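Local coordinates for protein metal-dependent hydrolase (Lactobacillus plantarum, PDB 2F6K) that probably acts as a metal-dependent decarboxylase of the amidohydrolase family, related to the aminocarboxymuconate-semialdehyde decarboxylase of tryptophan breakdown, at residues F177-T180 with T181-I185; Q226-V229 with Y230-M233. One frame throughout, in Å; residues are numbered along the deposited sequence.

In the fold
Contacts 1 and 2 follow one another along the chain and meet in the outer helical layer of a TIM-barrel fold. Contact 1 lies within helix 171-189; contact 2 spans the loop after helix 210-225 and the first turn of helix 229-235. Their centres are about 15 Å apart. Phe184 of contact 1 joins them: its CZ lies 3.8 Å from both SE of Met233 and CG1 of Val232, and its CE2 4.1 Å from CG2 of Val229. The side chain of Thr180 is about 9 Å from the manganese ion held by His7, His9, His154 and Asp266. Contact 2 sits further out, its centre about 21 Å from the chain's, against about 12 Å for contact 1.

Contact 1 (F177-T180 with T181-I185); sequences FMDT and TMTFI
Thr181 and Thr183 both turn their hydroxyls back along helix 171-189 onto the carbonyls of Phe177 and Asp179. In each threonine OG1 stands beside its own backbone N, anti to the carbonyl carbon (chi1 -51° in Thr181). Each hydroxyl therefore shares a carbonyl with the amide of its own residue. OG1 of Thr181 donates to O of Phe177 at 2.6 Å, while N of Thr181 reaches the same oxygen at 3.0 Å. The two donors come from opposite faces of the carbonyl plane. Asp179 O is gripped in the same way, by Thr183 OG1 at 2.8 Å and Thr183 N at 2.9 Å. This hydroxyl lies above the carbonyl plane.

The side chain of Asp179 runs at a slant to those of Met182 and Thr183. The selenomethionine chain of Met182 bends at its last torsion (chi3 -81°), which brings CE to 3.4 Å from OD1 of Asp179. OD2 stays 4.1 Å from OG1 of Thr183. The main polar partners of this carboxylate lie elsewhere: Thr125 and Asn126 bond to OD2, and the hydroxyl of Tyr131 bonds to OD1.

Regular helix bonds run beneath these side chains. Met182 N donates to Met178 O, and Phe184 N to Thr180 O at 3.0 Å. The ring of Phe184 packs on Ile203, and Thr181 packs on Leu174 of the second subunit.

All the touching residues are buried, so the threonine hydroxyls lie in a largely closed interior. Bonding back to the helix gives two carbonyls a second donor. Thr181 OG1 also has a weak hydrogen bond with Phe209 N, and Thr183 OG1 one with Thr125 O. The buried carboxylate of Asp179 has partners at both oxygens, among them the amide of Asn126, which is consistent with a charged form.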
loop_
_atom_site.group_PDB
_atom_site.type_symbol
_atom_site.label_atom_id
_atom_site.label_comp_id
_atom_site.label_asym_id
_atom_site.label_seq_id
_atom_site.Cartn_x
_atom_site.Cartn_y
_atom_site.Cartn_z
ATOM N N PHE A 177 5.568 16.057 6.514
ATOM C CA PHE A 177 5.407 16.070 7.955
ATOM C C PHE A 177 5.094 14.707 8.528
ATOM O O PHE A 177 5.641 14.321 9.563
ATOM C CB PHE A 177 4.336 17.066 8.377
ATOM C CG PHE A 177 4.838 18.477 8.476
ATOM C CD1 PHE A 177 4.307 19.352 9.415
ATOM C CD2 PHE A 177 5.862 18.924 7.649
ATOM C CE1 PHE A 177 4.789 20.646 9.537
ATOM C CE2 PHE A 177 6.351 20.222 7.764
ATOM C CZ PHE A 177 5.811 21.084 8.713
HETATM N N MSE A 178 4.216 13.970 7.864
HETATM C CA MSE A 178 3.878 12.648 8.353
HETATM C C MSE A 178 5.131 11.780 8.352
HETATM O O MSE A 178 5.369 11.017 9.295
HETATM C CB MSE A 178 2.786 12.023 7.489
HETATM C CG MSE A 178 1.469 12.803 7.516
HETATM SE SE MSE A 178 -0.036 11.867 6.687
HETATM C CE MSE A 178 0.604 11.816 4.854
ATOM N N ASP A 179 5.960 11.923 7.320
ATOM C CA ASP A 179 7.161 11.107 7.243
ATOM C C ASP A 179 8.212 11.443 8.288
ATOM O O ASP A 179 8.811 10.540 8.877
ATOM C CB ASP A 179 7.782 11.178 5.853
ATOM C CG ASP A 179 8.292 9.827 5.392
ATOM O OD1 ASP A 179 7.474 8.891 5.264
ATOM O OD2 ASP A 179 9.510 9.689 5.173
ATOM N N THR A 180 8.436 12.730 8.524
ATOM C CA THR A 180 9.410 13.139 9.519
ATOM C C THR A 180 8.955 12.623 10.872
ATOM O O THR A 180 9.757 12.116 11.660
ATOM C CB THR A 180 9.549 14.670 9.582
ATOM O OG1 THR A 180 10.199 15.135 8.392
ATOM C CG2 THR A 180 10.374 15.088 10.801
ATOM N N THR A 181 7.653 12.727 11.114
ATOM C CA THR A 181 7.084 12.295 12.373
ATOM C C THR A 181 7.224 10.790 12.566
ATOM O O THR A 181 7.607 10.323 13.646
ATOM C CB THR A 181 5.597 12.671 12.469
ATOM O OG1 THR A 181 5.425 14.060 12.150
ATOM C CG2 THR A 181 5.091 12.429 13.890
HETATM N N MSE A 182 6.912 10.030 11.524
HETATM C CA MSE A 182 7.016 8.583 11.625
HETATM C C MSE A 182 8.474 8.183 11.837
HETATM O O MSE A 182 8.766 7.290 12.635
HETATM C CB MSE A 182 6.457 7.909 10.369
HETATM C CG MSE A 182 4.963 8.141 10.145
HETATM SE SE MSE A 182 4.205 6.994 8.745
HETATM C CE MSE A 182 4.756 7.986 7.180
ATOM N N THR A 183 9.385 8.868 11.147
ATOM C CA THR A 183 10.801 8.565 11.265
ATOM C C THR A 183 11.367 8.833 12.660
ATOM O O THR A 183 12.151 8.033 13.170
ATOM C CB THR A 183 11.626 9.343 10.225
ATOM O OG1 THR A 183 11.173 9.002 8.910
ATOM C CG2 THR A 183 13.110 8.988 10.344
ATOM N N PHE A 184 10.980 9.949 13.274
ATOM C CA PHE A 184 11.456 10.280 14.616
ATOM C C PHE A 184 11.066 9.183 15.610
ATOM O O PHE A 184 11.871 8.750 16.431
ATOM C CB PHE A 184 10.850 11.600 15.089
ATOM C CG PHE A 184 11.235 11.977 16.493
ATOM C CD1 PHE A 184 12.512 12.448 16.776
ATOM C CD2 PHE A 184 10.316 11.890 17.526
ATOM C CE1 PHE A 184 12.865 12.835 18.063
ATOM C CE2 PHE A 184 10.660 12.276 18.828
ATOM C CZ PHE A 184 11.936 12.750 19.090
ATOM N N ILE A 185 9.819 8.747 15.538
ATOM C CA ILE A 185 9.344 7.726 16.439
ATOM C C ILE A 185 10.063 6.409 16.151
ATOM O O ILE A 185 10.371 5.644 17.065
ATOM C CB ILE A 185 7.818 7.568 16.290
ATOM C CG1 ILE A 185 7.150 8.915 16.588
ATOM C CG2 ILE A 185 7.305 6.478 17.219
ATOM C CD1 ILE A 185 5.635 8.912 16.524
#

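Contact 2 (Q226-V229 with Y230-M233); sequences QVDV and YDVM
Asp228 is the N-cap of helix 229-235: its side chain accepts from the amide of Asp231. The bond runs from N of Asp231 to OD1 of Asp228 at 3.2 Å, and this amide stands above the carboxylate plane, 51° out of it. The chi1 of -174° sets CG anti to the backbone N, which lets OD1 reach that amide. Without the carboxylate, as with an alanine here, the amide of Asp231 is likely to lose its side-chain acceptor, leaving the first turn less firmly held. Among the backbone bonds, Asp228 O takes a straighter one from Val232 N and a weak one from Asp231 N. Val229 O then accepts from Met233 N at 2.9 Å.

One contact sets like charges together. OD2 of Asp228 lies 3.5 Å from OD2 of Asp231, with the carboxylate planes 36° apart. Asp231 is exposed, so solvent probably weakens the repulsion.

The apolar contacts are CH-pi and aliphatic. CG1 of Val229 sits over the centre of one face of the Tyr230 ring, 3.9 Å from the centroid of that ring. The hydroxyl of Tyr230 bonds to Asp215 of helix 210-225. Val227 CG1 meets Val232 CG2 at 3.6 Å, the two side chains crossing at about a right angle.

The arrangement is a classic aspartate N-cap, here where a short loop after helix 210-225 leads into helix 229-235.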
loop_
_atom_site.group_PDB
_atom_site.type_symbol
_atom_site.label_atom_id
_atom_site.label_comp_id
_atom_site.label_asym_id
_atom_site.label_seq_id
_atom_site.Cartn_x
_atom_site.Cartn_y
_atom_site.Cartn_z
ATOM N N GLN A 226 11.401 2.352 26.660
ATOM C CA GLN A 226 12.305 2.700 27.745
ATOM C C GLN A 226 13.020 4.009 27.412
ATOM O O GLN A 226 14.198 4.195 27.735
ATOM C CB GLN A 226 13.323 1.582 27.963
ATOM C CG GLN A 226 12.703 0.263 28.424
ATOM C CD GLN A 226 11.941 0.364 29.758
ATOM O OE1 GLN A 226 11.844 1.431 30.368
ATOM N NE2 GLN A 226 11.396 -0.760 30.207
ATOM N N VAL A 227 12.290 4.910 26.757
ATOM C CA VAL A 227 12.827 6.209 26.357
ATOM C C VAL A 227 11.954 7.372 26.855
ATOM O O VAL A 227 10.725 7.282 26.880
ATOM C CB VAL A 227 12.953 6.292 24.810
ATOM C CG1 VAL A 227 13.476 7.648 24.381
ATOM C CG2 VAL A 227 13.896 5.217 24.316
ATOM N N ASP A 228 12.598 8.458 27.274
ATOM C CA ASP A 228 11.870 9.634 27.742
ATOM C C ASP A 228 11.874 10.602 26.560
ATOM O O ASP A 228 12.880 11.253 26.287
ATOM C CB ASP A 228 12.582 10.257 28.947
ATOM C CG ASP A 228 11.795 11.401 29.563
ATOM O OD1 ASP A 228 11.318 12.278 28.804
ATOM O OD2 ASP A 228 11.663 11.425 30.809
ATOM N N VAL A 229 10.754 10.687 25.855
ATOM C CA VAL A 229 10.666 11.539 24.678
ATOM C C VAL A 229 11.065 12.990 24.952
ATOM O O VAL A 229 11.678 13.648 24.103
ATOM C CB VAL A 229 9.236 11.447 24.045
ATOM C CG1 VAL A 229 8.192 12.064 24.970
ATOM C CG2 VAL A 229 9.231 12.100 22.673
ATOM N N TYR A 230 10.739 13.480 26.144
ATOM C CA TYR A 230 11.073 14.851 26.521
ATOM C C TYR A 230 12.573 15.072 26.640
ATOM O O TYR A 230 13.052 16.169 26.356
ATOM C CB TYR A 230 10.382 15.222 27.827
ATOM C CG TYR A 230 8.892 15.053 27.727
ATOM C CD1 TYR A 230 8.137 15.842 26.851
ATOM C CD2 TYR A 230 8.229 14.085 28.486
ATOM C CE1 TYR A 230 6.755 15.673 26.737
ATOM C CE2 TYR A 230 6.857 13.907 28.382
ATOM C CZ TYR A 230 6.122 14.703 27.507
ATOM O OH TYR A 230 4.754 14.527 27.414
ATOM N N ASP A 231 13.320 14.054 27.067
ATOM C CA ASP A 231 14.774 14.202 27.152
ATOM C C ASP A 231 15.335 14.232 25.735
ATOM O O ASP A 231 16.248 15.003 25.432
ATOM C CB ASP A 231 15.421 13.048 27.924
ATOM C CG ASP A 231 15.148 13.116 29.406
ATOM O OD1 ASP A 231 15.121 14.247 29.954
ATOM O OD2 ASP A 231 14.976 12.040 30.024
ATOM N N VAL A 232 14.778 13.392 24.866
ATOM C CA VAL A 232 15.228 13.333 23.482
ATOM C C VAL A 232 14.988 14.672 22.770
ATOM O O VAL A 232 15.818 15.126 21.974
ATOM C CB VAL A 232 14.514 12.198 22.712
ATOM C CG1 VAL A 232 15.035 12.127 21.288
ATOM C CG2 VAL A 232 14.742 10.870 23.419
HETATM N N MSE A 233 13.856 15.307 23.062
HETATM C CA MSE A 233 13.542 16.589 22.446
HETATM C C MSE A 233 14.555 17.656 22.854
HETATM O O MSE A 233 14.742 18.649 22.153
HETATM C CB MSE A 233 12.119 17.022 22.816
HETATM C CG MSE A 233 11.015 16.163 22.161
HETATM SE SE MSE A 233 11.014 16.240 20.198
HETATM C CE MSE A 233 10.219 17.991 20.001
#